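Local coordinates for protein 6-pyruvoyl tetrahydrobiopterin synthase (Plasmodium vivax, PDB 3LX3) that is a six-subunit, zinc-binding enzyme of the 6-pyruvoyl tetrahydropterin synthase family and holds 2-amino-1,5-dihydropteridine-4,6-dione in a pocket at the metal site, at residues H36-A39 and R44-L47; N106-I109 and S115-S118. One frame throughout, in Å; residues are numbered along the deposited sequence. Where two conformers were deposited one is given.

Contact 1 of 2, residues H36-A39 and R44-L47; sequences HFIA and RETL. With ZN (zinc ion), chain B.
Glu45 folds back against Ile38 and makes the tightest part of this contact. Its OE2 accepts a bond from Ile38 N at 2.8 Å. The N-H meets the anti side of the carboxylate, 20° out of its plane. CG of Glu45 sits between its own N and carbonyl carbon (chi1 72°), and the extended chain beyond it carries the carboxylate at a slant across Ile38. A return bond runs from Glu45 N to Ile38 O at 3.1 Å. Both ends of Ile38 are thus tied to one residue.

The same OE2 is hydrogen-bonded to a water at 2.6 Å. That water binds the zinc ion, which His36 NE2 holds at 2.1 Å. His48, His50 and a second water also bind it, and Ser132 bonds His36 ND1. Glu45 is therefore a second-shell residue of the metal site.

Across the two segments the Phe37 ring is met less closely, though Tyr117 stacks on it. Leu47 CD1 lies at the edge of the Phe37 ring, 4.2 Å from CD2. Phe37 CB rests 3.5 Å from Glu45 O, which is buried without a polar partner in the model. The open side is that of Thr46 and Arg44, both partly exposed. Thr46 points away, and its OG1 bonds His87 of the second subunit. Arg44 forms salt bridges with Asp113 and with Asp123 of that subunit.

The contact closes a turn. Segment 36-39 ends the long strand 20-40, and segment 44-47 leads from strand 43-44 into strand 48-61. Strands 98-103 and 106-111 pack beside Phe37.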
ATOM      1  N   HIS A  36       1.720 -21.070 -14.323  1.00 15.17           N
ATOM      2  CA  HIS A  36       3.023 -21.364 -14.881  1.00 14.70           C
ATOM      3  C   HIS A  36       3.711 -22.428 -14.035  1.00 16.02           C
ATOM      4  O   HIS A  36       3.248 -22.751 -12.951  1.00 15.53           O
ATOM      5  CB  HIS A  36       3.877 -20.080 -15.008  1.00 15.01           C
ATOM      6  CG  HIS A  36       4.725 -19.759 -13.815  1.00 15.21           C
ATOM      7  ND1 HIS A  36       6.080 -19.525 -13.937  1.00 16.38           N
ATOM      8  CD2 HIS A  36       4.419 -19.573 -12.512  1.00 16.16           C
ATOM      9  CE1 HIS A  36       6.569 -19.222 -12.743  1.00 17.96           C
ATOM     10  NE2 HIS A  36       5.591 -19.261 -11.849  1.00 17.27           N
ATOM     11  N   PHE A  37       4.861 -22.869 -14.504  1.00 15.97           N
ATOM     12  CA  PHE A  37       5.848 -23.496 -13.623  1.00 15.52           C
ATOM     13  C   PHE A  37       7.225 -23.308 -14.253  1.00 15.09           C
ATOM     14  O   PHE A  37       7.411 -23.439 -15.476  1.00 16.12           O
ATOM     15  CB  PHE A  37       5.519 -24.992 -13.302  1.00 16.14           C
ATOM     16  CG  PHE A  37       5.516 -25.926 -14.489  1.00 16.33           C
ATOM     17  CD1 PHE A  37       6.671 -26.571 -14.907  1.00 17.51           C
ATOM     18  CD2 PHE A  37       4.319 -26.230 -15.116  1.00 19.58           C
ATOM     19  CE1 PHE A  37       6.637 -27.482 -15.951  1.00 19.08           C
ATOM     20  CE2 PHE A  37       4.285 -27.104 -16.164  1.00 18.47           C
ATOM     21  CZ  PHE A  37       5.447 -27.719 -16.585  1.00 17.34           C
ATOM     22  N   ILE A  38       8.209 -23.075 -13.395  1.00 16.95           N
ATOM     23  CA  ILE A  38       9.626 -23.003 -13.790  0.50 18.27           C
ATOM     24  C   ILE A  38      10.172 -24.404 -14.015  1.00 18.59           C
ATOM     25  O   ILE A  38       9.937 -25.305 -13.205  1.00 18.40           O
ATOM     26  CB  ILE A  38      10.474 -22.359 -12.658  0.50 19.66           C
ATOM     27  CG1 ILE A  38      10.061 -20.903 -12.419  0.50 17.28           C
ATOM     28  CG2 ILE A  38      12.000 -22.500 -12.958  0.50 19.25           C
ATOM     29  CD1 ILE A  38      10.249 -19.966 -13.580  0.50 18.24           C
ATOM     30  N   ALA A  39      10.895 -24.595 -15.115  1.00 19.65           N
ATOM     31  CA  ALA A  39      11.681 -25.792 -15.343  1.00 19.35           C
ATOM     32  C   ALA A  39      12.986 -25.391 -15.980  1.00 18.79           C
ATOM     33  O   ALA A  39      13.009 -24.631 -16.935  1.00 19.29           O
ATOM     34  CB  ALA A  39      10.931 -26.784 -16.288  1.00 19.41           C
ATOM     35  N   ARG A  44      12.337 -28.812 -11.628  1.00 27.97           N
ATOM     36  CA  ARG A  44      10.972 -28.673 -12.132  1.00 28.22           C
ATOM     37  C   ARG A  44      10.234 -28.271 -10.839  1.00 27.24           C
ATOM     38  O   ARG A  44      10.547 -28.762  -9.741  1.00 33.73           O
ATOM     39  CB  ARG A  44      10.463 -30.028 -12.670  1.00 30.27           C
ATOM     40  CG  ARG A  44       9.246 -30.065 -13.673  1.00 37.10           C
ATOM     41  CD  ARG A  44       7.866 -30.386 -13.033  1.00 37.67           C
ATOM     42  NE  ARG A  44       7.805 -31.631 -12.249  1.00 36.57           N
ATOM     43  CZ  ARG A  44       6.804 -31.937 -11.428  1.00 43.19           C
ATOM     44  NH1 ARG A  44       5.775 -31.103 -11.276  1.00 36.42           N
ATOM     45  NH2 ARG A  44       6.824 -33.067 -10.740  1.00 53.78           N
ATOM     46  N   GLU A  45       9.314 -27.351 -10.936  1.00 22.24           N
ATOM     47  CA  GLU A  45       8.395 -27.137  -9.814  1.00 24.71           C
ATOM     48  C   GLU A  45       6.989 -27.456 -10.209  1.00 22.09           C
ATOM     49  O   GLU A  45       6.705 -27.668 -11.391  1.00 21.04           O
ATOM     50  CB  GLU A  45       8.493 -25.728  -9.335  1.00 26.67           C
ATOM     51  CG  GLU A  45       7.917 -24.760 -10.238  1.00 21.93           C
ATOM     52  CD  GLU A  45       8.158 -23.314  -9.811  1.00 27.42           C
ATOM     53  OE1 GLU A  45       8.478 -23.047  -8.632  1.00 35.83           O
ATOM     54  OE2 GLU A  45       7.961 -22.440 -10.659  1.00 22.71           O
ATOM     55  N   THR A  46       6.124 -27.501  -9.202  1.00 18.45           N
ATOM     56  CA  THR A  46       4.716 -27.814  -9.396  1.00 17.94           C
ATOM     57  C   THR A  46       3.990 -26.671 -10.051  1.00 18.40           C
ATOM     58  O   THR A  46       4.342 -25.481  -9.889  1.00 18.51           O
ATOM     59  CB  THR A  46       4.055 -28.227  -8.094  1.00 19.57           C
ATOM     60  OG1 THR A  46       4.278 -27.246  -7.089  1.00 23.36           O
ATOM     61  CG2 THR A  46       4.591 -29.585  -7.603  1.00 21.29           C
ATOM     62  N   LEU A  47       2.928 -27.008 -10.778  1.00 16.73           N
ATOM     63  CA  LEU A  47       2.013 -26.027 -11.352  1.00 17.29           C
ATOM     64  C   LEU A  47       1.398 -25.120 -10.307  1.00 19.19           C
ATOM     65  O   LEU A  47       0.883 -25.576  -9.295  1.00 18.01           O
ATOM     66  CB  LEU A  47       0.886 -26.773 -12.101  1.00 16.41           C
ATOM     67  CG  LEU A  47      -0.181 -25.917 -12.777  1.00 17.29           C
ATOM     68  CD1 LEU A  47       0.390 -25.155 -13.937  1.00 19.33           C
ATOM     69  CD2 LEU A  47      -1.320 -26.840 -13.263  1.00 18.54           C
TER
HETATM   70 ZN    ZN B 201       5.902 -18.945  -9.789  1.00 20.94          ZN
HETATM   71  O   HOH W   1       7.703 -19.918  -9.907  1.00 23.96           O
HETATM   72  O   HOH W   2       6.616 -18.667  -7.746  1.00 25.30           O

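Contact 2 of 2, residues N106-I109 and S115-S118; sequences NFKI and SEYS
The extended side chain of Lys108 reaches across to the carboxylate of Glu116 and overlaps it with CE and NZ. CE lies 3.4 Å from Glu116 OE1. The salt bridge is long, with NZ 3.7 Å from that oxygen. These residues belong to a beta hairpin of antiparallel strands 106-111 and 116-120.

Ile109 and Tyr117 form a hydrogen-bonded pair. Ile109 N donates to Tyr117 O at 2.8 Å, and Tyr117 N donates to Ile109 O at 2.9 Å. Lys108 and Ser118 form the next, non-hydrogen-bonded pair. Here the CA atoms lean on carbonyls instead: Ser118 CA is 3.2 Å from Phe107 O.

The two faces differ. Lys108 and Ser118 share a partly exposed, polar face. Ile109 and Tyr117 share a buried one, their CB atoms 4.2 Å apart, and Ile109 also packs on Phe89 and Leu91 of strand 89-92. Ile109 O lies in the plane of the Tyr117 ring, at its edge. Tyr117 OH bonds Asp123 of the second subunit.

Strand 116-120 is an outer strand of its three-stranded sheet within the chain. Ser118 makes backbone hydrogen bonds to the second subunit there, and Asn106 ND2 bonds Glu116 O of that subunit. With OG anti to its backbone N (chi1 -177°), Ser118 presents the hydroxyl to Asn106, whose ND2 donates to it at 2.9 Å, close to the amide plane.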
ATOM      1  N   ASN A 106      -5.142 -29.953 -27.617  1.00 16.59           N
ATOM      2  CA  ASN A 106      -4.364 -29.722 -26.390  1.00 15.84           C
ATOM      3  C   ASN A 106      -2.876 -29.634 -26.648  1.00 16.08           C
ATOM      4  O   ASN A 106      -2.372 -30.104 -27.664  1.00 16.44           O
ATOM      5  CB  ASN A 106      -4.574 -30.872 -25.403  1.00 15.26           C
ATOM      6  CG  ASN A 106      -5.833 -30.738 -24.590  1.00 15.87           C
ATOM      7  OD1 ASN A 106      -6.874 -30.312 -25.121  1.00 17.97           O
ATOM      8  ND2 ASN A 106      -5.751 -31.078 -23.277  1.00 16.53           N
ATOM      9  N   PHE A 107      -2.187 -29.011 -25.686  1.00 15.99           N
ATOM     10  CA  PHE A 107      -0.731 -29.140 -25.558  1.00 16.06           C
ATOM     11  C   PHE A 107      -0.463 -30.109 -24.433  1.00 16.99           C
ATOM     12  O   PHE A 107      -1.007 -29.952 -23.311  1.00 17.23           O
ATOM     13  CB  PHE A 107      -0.060 -27.811 -25.227  1.00 16.60           C
ATOM     14  CG  PHE A 107      -0.045 -26.798 -26.358  1.00 16.36           C
ATOM     15  CD1 PHE A 107       0.599 -27.067 -27.563  1.00 20.35           C
ATOM     16  CD2 PHE A 107      -0.669 -25.570 -26.204  1.00 19.23           C
ATOM     17  CE1 PHE A 107       0.619 -26.128 -28.577  1.00 21.85           C
ATOM     18  CE2 PHE A 107      -0.662 -24.642 -27.219  1.00 17.89           C
ATOM     19  CZ  PHE A 107      -0.031 -24.940 -28.410  1.00 20.63           C
ATOM     20  N   LYS A 108       0.371 -31.101 -24.735  1.00 17.41           N
ATOM     21  CA  LYS A 108       0.849 -32.057 -23.738  1.00 17.36           C
ATOM     22  C   LYS A 108       2.322 -31.743 -23.463  1.00 18.68           C
ATOM     23  O   LYS A 108       3.132 -31.641 -24.375  1.00 21.49           O
ATOM     24  CB  LYS A 108       0.640 -33.490 -24.205  1.00 18.82           C
ATOM     25  CG  LYS A 108       1.260 -34.556 -23.295  1.00 22.26           C
ATOM     26  CD  LYS A 108       1.018 -35.921 -23.870  1.00 30.57           C
ATOM     27  CE  LYS A 108       1.686 -36.967 -23.030  1.00 34.81           C
ATOM     28  NZ  LYS A 108       1.453 -38.335 -23.600  1.00 39.70           N
ATOM     29  N   ILE A 109       2.665 -31.574 -22.201  1.00 16.18           N
ATOM     30  CA  ILE A 109       3.994 -31.190 -21.794  1.00 16.18           C
ATOM     31  C   ILE A 109       4.575 -32.312 -20.962  1.00 17.82           C
ATOM     32  O   ILE A 109       3.969 -32.709 -19.979  1.00 19.37           O
ATOM     33  CB  ILE A 109       3.983 -29.924 -20.922  1.00 17.59           C
ATOM     34  CG1 ILE A 109       3.297 -28.774 -21.663  1.00 21.78           C
ATOM     35  CG2 ILE A 109       5.437 -29.521 -20.523  1.00 20.89           C
ATOM     36  CD1 ILE A 109       3.162 -27.514 -20.812  1.00 29.05           C
ATOM     37  N   SER A 115       7.168 -36.263 -15.619  1.00 23.26           N
ATOM     38  CA  SER A 115       5.855 -35.681 -15.257  1.00 21.44           C
ATOM     39  C   SER A 115       5.176 -35.229 -16.535  1.00 21.88           C
ATOM     40  O   SER A 115       5.840 -34.734 -17.432  1.00 21.02           O
ATOM     41  CB  SER A 115       6.017 -34.486 -14.352  1.00 21.68           C
ATOM     42  OG  SER A 115       6.485 -34.916 -13.070  1.00 29.90           O
ATOM     43  N   GLU A 116       3.867 -35.378 -16.597  1.00 18.13           N
ATOM     44  CA  GLU A 116       3.078 -35.029 -17.781  1.00 18.31           C
ATOM     45  C   GLU A 116       1.940 -34.094 -17.396  1.00 15.05           C
ATOM     46  O   GLU A 116       1.237 -34.298 -16.379  1.00 16.19           O
ATOM     47  CB  GLU A 116       2.487 -36.279 -18.462  1.00 24.18           C
ATOM     48  CG  GLU A 116       3.486 -37.204 -19.171  1.00 31.31           C
ATOM     49  CD  GLU A 116       2.765 -38.372 -19.882  1.00 36.99           C
ATOM     50  OE1 GLU A 116       1.524 -38.362 -19.940  1.00 42.07           O
ATOM     51  OE2 GLU A 116       3.462 -39.267 -20.395  1.00 51.58           O
ATOM     52  N   TYR A 117       1.714 -33.083 -18.257  1.00 15.53           N
ATOM     53  CA  TYR A 117       0.592 -32.155 -18.167  1.00 14.93           C
ATOM     54  C   TYR A 117      -0.134 -32.140 -19.487  1.00 15.17           C
ATOM     55  O   TYR A 117       0.489 -32.321 -20.563  1.00 16.43           O
ATOM     56  CB  TYR A 117       1.137 -30.714 -17.934  1.00 13.90           C
ATOM     57  CG  TYR A 117       1.926 -30.568 -16.666  1.00 13.97           C
ATOM     58  CD1 TYR A 117       1.361 -30.055 -15.511  1.00 14.71           C
ATOM     59  CD2 TYR A 117       3.241 -30.968 -16.620  1.00 17.39           C
ATOM     60  CE1 TYR A 117       2.107 -29.960 -14.358  1.00 16.91           C
ATOM     61  CE2 TYR A 117       3.975 -30.881 -15.468  1.00 19.89           C
ATOM     62  CZ  TYR A 117       3.386 -30.378 -14.322  1.00 18.47           C
ATOM     63  OH  TYR A 117       4.145 -30.316 -13.158  1.00 21.22           O
ATOM     64  N   SER A 118      -1.410 -31.808 -19.471  1.00 14.65           N
ATOM     65  CA  SER A 118      -2.116 -31.551 -20.717  1.00 15.72           C
ATOM     66  C   SER A 118      -3.145 -30.454 -20.493  1.00 15.50           C
ATOM     67  O   SER A 118      -3.874 -30.474 -19.508  1.00 15.60           O
ATOM     68  CB  SER A 118      -2.813 -32.809 -21.187  1.00 19.04           C
ATOM     69  OG  SER A 118      -3.434 -32.559 -22.453  1.00 20.75           O
TER

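Contact 1 comes first along the chain and closes before contact 2 opens. Their centres are about 13 Å apart, on the same side of the chain's centre. Contact 1 lies at the edge of the five-stranded antiparallel sheet, next to zinc. Contact 2 lies in the separate three-stranded sheet of strands 98-103, 106-111 and 116-120. One place where the two sheets meet is the stack of the Phe37 ring on that of Tyr117, with Phe37 CZ 3.7 Å from Tyr117 CE2. Both contacts also touch the second subunit, and Asp123 of that subunit reaches Arg44, Leu47 and Tyr117. The turn beside the metal site is thus packed against the hairpin at a subunit interface.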